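Local coordinates for protein aminoglycoside N(3)-acetyltransferase (Enterobacter cloacae, PDB 6NP3) that transfers an acetyl group from acetyl-CoA to the 3-amino group of 2-deoxystreptamine antibiotics such as gentamicin, probably conferring resistance to them, at residues A[51-55]-A[125-129]; A[39-44]-A[104-108]. One frame throughout, in Å; residues are numbered along the deposited sequence.

How the contacts relate
Both contacts lie toward the 112-113 edge of the mixed sheet of this antibiotic N-acetyltransferase, their centres about 15 Å apart and nearest atoms about 7 Å apart, without touching. Along the chain their segments alternate, 39-44, 51-55, 104-108 and 125-129. Helix 39-50 supplies the first segment of contact 2 and runs into the turn of contact 1, which leads into strand 55-59; later in the chain, helix 101-106 ends in contact 2 and strand 121-124 leads into Gly125. Contact 1 thus ties two neighbouring strand ends, while contact 2 pairs two helices near Leu29 and Ala100, which bind acetyl-CoA in other structures of this protein, with Ile105 and Tyr108 resting on Ile124 of strand 121-124.

Contact 1: A[51-55]-A[125-129]; sequences GPTGN and GPDAA
Two type I beta turns, Gly51 to Gly54 and Gly125 to Ala128, meet where Asn55 and Gly125 bring their CA atoms to 4.4 Å. They sit at the ends of adjacent antiparallel strands of the mixed sheet: the first turn leads from helix 39-50 into strand 55-59, the second from strand 121-124 into helix 128-132. Asn55 carries the contact. Its CG stands beside its own backbone N (chi1 -63°), which turns the amide to the second turn. Asn55 OD1 accepts a hydrogen bond from Asp127 N, 2.9 Å away, with the donor tilted 17° from the carbonyl plane. ND2 makes a weak, bent bond to Asp127 OD2, an acceptor shared with His153 NE2; the carboxylate plane is 27° from that of the amide. A bound magnesium ion is about 3 Å from the Asp127 side chain, a residue seen as a magnesium site in a structure of this protein. Gly125, at a positive phi, brings its bare CA close to Asn55 OD1 and to 3.6 Å from Gly54 O in a CA-H...O contact. The ring of Pro126 lies along the first turn's carbonyls, CD 3.2 Å from Gly54 O and CG 3.3 Å from Pro52 O.

Contact 2: A[39-44]-A[104-108]; sequences PQTLVD and FIRTY
Pro39 sets CB over one face of the Phe104 ring, toward its rim, in a CH-pi contact, 3.8 Å from the ring centroid and 18° off the normal. Gln40 OE1 comes to the ring edge at CD2, near the ring plane. Gln40 starts with CG opposite the backbone N (chi1 -173°) and then bends at chi2, which brings the amide back along its own helix, where NE2 gives a nearly straight bond of 2.9 Å to Asp44 OD1, one turn on. Asp44 OD1 lies in the plane of the Gln40 amide, whereas the NE2 donor meets the carboxylate from above its plane. This bond holds the amide while OE1 meets Phe104 and NE2 meets Tyr108. Helix 39-50 packs here against the C-terminal end of helix 101-106, two helices of the antibiotic N-acetyltransferase fold, with Val43 filling the middle: CG2 rests 3.9 Å from Phe104 CB and 4.0 Å from Ile105 CG1. Gln40 NE2 comes to the edge of the Tyr108 ring, near its plane, 3.8 Å from CD1, with amide and ring planes 16° apart. No direct hydrogen bond crosses the interface; one water donates to Gln40 OE1 and Phe104 O, and a second donates to Asp44 OD1 and lies 2.6 Å from Tyr108 OH.

Contact 1: A[51-55]-A[125-129]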
loop_
_atom_site.group_PDB
_atom_site.type_symbol
_atom_site.label_atom_id
_atom_site.label_comp_id
_atom_site.label_asym_id
_atom_site.label_seq_id
_atom_site.Cartn_x
_atom_site.Cartn_y
_atom_site.Cartn_z
ATOM N N GLY A 51 -9.267 15.009 8.889
ATOM C CA GLY A 51 -9.779 15.477 10.156
ATOM C C GLY A 51 -9.543 14.513 11.297
ATOM O O GLY A 51 -9.015 13.411 11.135
ATOM N N PRO A 52 -9.924 14.936 12.501
ATOM C CA PRO A 52 -9.685 14.098 13.685
ATOM C C PRO A 52 -10.502 12.814 13.749
ATOM O O PRO A 52 -10.155 11.943 14.554
ATOM C CB PRO A 52 -10.011 15.039 14.855
ATOM C CG PRO A 52 -10.960 16.014 14.279
ATOM C CD PRO A 52 -10.535 16.229 12.842
ATOM N N THR A 53 -11.516 12.627 12.910
ATOM C CA THR A 53 -12.179 11.331 12.839
ATOM C C THR A 53 -11.764 10.533 11.611
ATOM O O THR A 53 -12.211 9.403 11.453
ATOM C CB THR A 53 -13.704 11.478 12.821
ATOM O OG1 THR A 53 -14.099 12.067 11.568
ATOM C CG2 THR A 53 -14.205 12.350 13.940
ATOM N N GLY A 54 -10.955 11.098 10.735
ATOM C CA GLY A 54 -10.527 10.370 9.556
ATOM C C GLY A 54 -9.330 9.478 9.822
ATOM O O GLY A 54 -8.745 9.470 10.905
ATOM N N ASN A 55 -8.956 8.716 8.795
ATOM C CA ASN A 55 -7.850 7.785 8.914
ATOM C C ASN A 55 -7.036 7.806 7.624
ATOM O O ASN A 55 -7.565 8.012 6.530
ATOM C CB ASN A 55 -8.324 6.346 9.163
ATOM C CG ASN A 55 -9.069 6.183 10.465
ATOM O OD1 ASN A 55 -8.476 5.971 11.521
ATOM N ND2 ASN A 55 -10.388 6.285 10.394
ATOM N N GLY A 125 -4.936 7.579 12.812
ATOM C CA GLY A 125 -6.309 7.968 13.057
ATOM C C GLY A 125 -6.967 7.075 14.081
ATOM O O GLY A 125 -6.368 6.109 14.572
ATOM N N PRO A 126 -8.213 7.380 14.436
ATOM C CA PRO A 126 -8.853 6.646 15.534
ATOM C C PRO A 126 -8.998 5.166 15.288
ATOM O O PRO A 126 -9.101 4.393 16.245
ATOM C CB PRO A 126 -10.209 7.340 15.693
ATOM C CG PRO A 126 -9.985 8.722 15.167
ATOM C CD PRO A 126 -9.017 8.526 13.992
ATOM N N ASP A 127 -9.060 4.732 14.033
ATOM C CA ASP A 127 -9.249 3.323 13.711
ATOM C C ASP A 127 -7.940 2.637 13.345
ATOM O O ASP A 127 -7.943 1.504 12.850
ATOM C CB ASP A 127 -10.266 3.182 12.581
ATOM C CG ASP A 127 -11.611 3.783 12.923
ATOM O OD1 ASP A 127 -12.104 3.592 14.044
ATOM O OD2 ASP A 127 -12.184 4.490 12.078
ATOM N N ALA A 128 -6.814 3.268 13.662
ATOM C CA ALA A 128 -5.522 2.758 13.223
ATOM C C ALA A 128 -5.223 1.381 13.794
ATOM O O ALA A 128 -4.688 0.511 13.091
ATOM C CB ALA A 128 -4.416 3.716 13.644
ATOM N N ALA A 129 -5.516 1.148 15.070
ATOM C CA ALA A 129 -5.202 -0.168 15.613
ATOM C C ALA A 129 -6.030 -1.254 14.934
ATOM O O ALA A 129 -5.530 -2.356 14.662
ATOM C CB ALA A 129 -5.410 -0.184 17.128
#

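Contact 2: A[39-44]-A[104-108]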
loop_
_atom_site.group_PDB
_atom_site.type_symbol
_atom_site.label_atom_id
_atom_site.label_comp_id
_atom_site.label_asym_id
_atom_site.label_seq_id
_atom_site.Cartn_x
_atom_site.Cartn_y
_atom_site.Cartn_z
ATOM N N PRO A 39 8.292 17.017 2.463
ATOM C CA PRO A 39 7.179 16.047 2.445
ATOM C C PRO A 39 6.252 16.126 3.636
ATOM O O PRO A 39 5.054 15.835 3.497
ATOM C CB PRO A 39 7.899 14.697 2.378
ATOM C CG PRO A 39 9.179 15.008 1.627
ATOM C CD PRO A 39 9.586 16.381 2.138
ATOM N N GLN A 40 6.758 16.536 4.798
ATOM C CA GLN A 40 5.886 16.644 5.964
ATOM C C GLN A 40 4.706 17.569 5.695
ATOM O O GLN A 40 3.642 17.410 6.300
ATOM C CB GLN A 40 6.659 17.184 7.165
ATOM C CG GLN A 40 5.828 17.147 8.435
ATOM C CD GLN A 40 5.558 15.718 8.877
ATOM O OE1 GLN A 40 6.444 14.859 8.831
ATOM N NE2 GLN A 40 4.338 15.456 9.310
ATOM N N THR A 41 4.896 18.580 4.838
ATOM C CA THR A 41 3.799 19.489 4.498
ATOM C C THR A 41 2.604 18.727 3.941
ATOM O O THR A 41 1.453 18.996 4.302
ATOM C CB THR A 41 4.284 20.545 3.500
ATOM O OG1 THR A 41 5.360 21.282 4.098
ATOM C CG2 THR A 41 3.159 21.499 3.101
ATOM N N LEU A 42 2.860 17.765 3.061
ATOM C CA LEU A 42 1.779 16.974 2.495
ATOM C C LEU A 42 1.218 15.977 3.491
ATOM O O LEU A 42 0.005 15.758 3.503
ATOM C CB LEU A 42 2.266 16.284 1.234
ATOM C CG LEU A 42 1.241 15.404 0.528
ATOM C CD1 LEU A 42 -0.021 16.102 0.183
ATOM C CD2 LEU A 42 1.895 14.850 -0.752
ATOM N N VAL A 43 2.056 15.362 4.326
ATOM C CA VAL A 43 1.526 14.517 5.396
ATOM C C VAL A 43 0.578 15.325 6.284
ATOM O O VAL A 43 -0.535 14.885 6.610
ATOM C CB VAL A 43 2.682 13.902 6.208
ATOM C CG1 VAL A 43 2.162 13.149 7.403
ATOM C CG2 VAL A 43 3.513 12.997 5.356
ATOM N N ASP A 44 1.016 16.517 6.714
ATOM C CA ASP A 44 0.168 17.366 7.550
ATOM C C ASP A 44 -1.122 17.726 6.835
ATOM O O ASP A 44 -2.193 17.783 7.449
ATOM C CB ASP A 44 0.903 18.649 7.957
ATOM C CG ASP A 44 2.089 18.394 8.862
ATOM O OD1 ASP A 44 2.149 17.346 9.537
ATOM O OD2 ASP A 44 2.962 19.285 8.937
ATOM N N PHE A 104 7.890 9.475 6.334
ATOM C CA PHE A 104 7.285 10.554 7.106
ATOM C C PHE A 104 5.964 10.104 7.710
ATOM O O PHE A 104 5.660 10.432 8.857
ATOM C CB PHE A 104 7.067 11.790 6.229
ATOM C CG PHE A 104 8.339 12.441 5.773
ATOM C CD1 PHE A 104 9.006 11.980 4.656
ATOM C CD2 PHE A 104 8.888 13.495 6.482
ATOM C CE1 PHE A 104 10.196 12.559 4.246
ATOM C CE2 PHE A 104 10.065 14.084 6.075
ATOM C CZ PHE A 104 10.723 13.623 4.962
ATOM N N ILE A 105 5.152 9.363 6.955
ATOM C CA ILE A 105 3.908 8.841 7.516
ATOM C C ILE A 105 4.192 7.939 8.713
ATOM O O ILE A 105 3.595 8.074 9.789
ATOM C CB ILE A 105 3.098 8.114 6.423
ATOM C CG1 ILE A 105 2.627 9.110 5.354
ATOM C CG2 ILE A 105 1.914 7.386 7.045
ATOM C CD1 ILE A 105 1.873 8.482 4.190
ATOM N N ARG A 106 5.079 6.970 8.533
ATOM C CA ARG A 106 5.224 5.963 9.568
ATOM C C ARG A 106 5.846 6.515 10.849
ATOM O O ARG A 106 5.597 5.968 11.924
ATOM C CB ARG A 106 5.980 4.742 9.039
ATOM C CG ARG A 106 7.472 4.905 8.928
ATOM C CD ARG A 106 8.200 4.241 10.089
ATOM N NE ARG A 106 9.633 4.470 9.992
ATOM C CZ ARG A 106 10.470 4.370 11.011
ATOM N NH1 ARG A 106 10.027 3.935 12.177
ATOM N NH2 ARG A 106 11.754 4.640 10.834
ATOM N N THR A 107 6.637 7.586 10.769
ATOM C CA THR A 107 7.204 8.219 11.961
ATOM C C THR A 107 6.298 9.278 12.587
ATOM O O THR A 107 6.679 9.896 13.590
ATOM C CB THR A 107 8.580 8.834 11.642
ATOM O OG1 THR A 107 8.463 9.767 10.567
ATOM C CG2 THR A 107 9.591 7.749 11.306
ATOM N N TYR A 108 5.123 9.514 12.030
ATOM C CA TYR A 108 4.222 10.500 12.610
ATOM C C TYR A 108 3.804 10.055 14.006
ATOM O O TYR A 108 3.514 8.874 14.234
ATOM C CB TYR A 108 2.986 10.637 11.729
ATOM C CG TYR A 108 2.142 11.822 12.081
ATOM C CD1 TYR A 108 2.523 13.089 11.671
ATOM C CD2 TYR A 108 0.975 11.684 12.826
ATOM C CE1 TYR A 108 1.780 14.192 11.990
ATOM C CE2 TYR A 108 0.215 12.794 13.145
ATOM C CZ TYR A 108 0.632 14.035 12.713
ATOM O OH TYR A 108 -0.111 15.148 13.023
HETATM O O HOH W 1 6.018 12.703 10.408
HETATM O O HOH W 2 0.089 17.264 11.443
#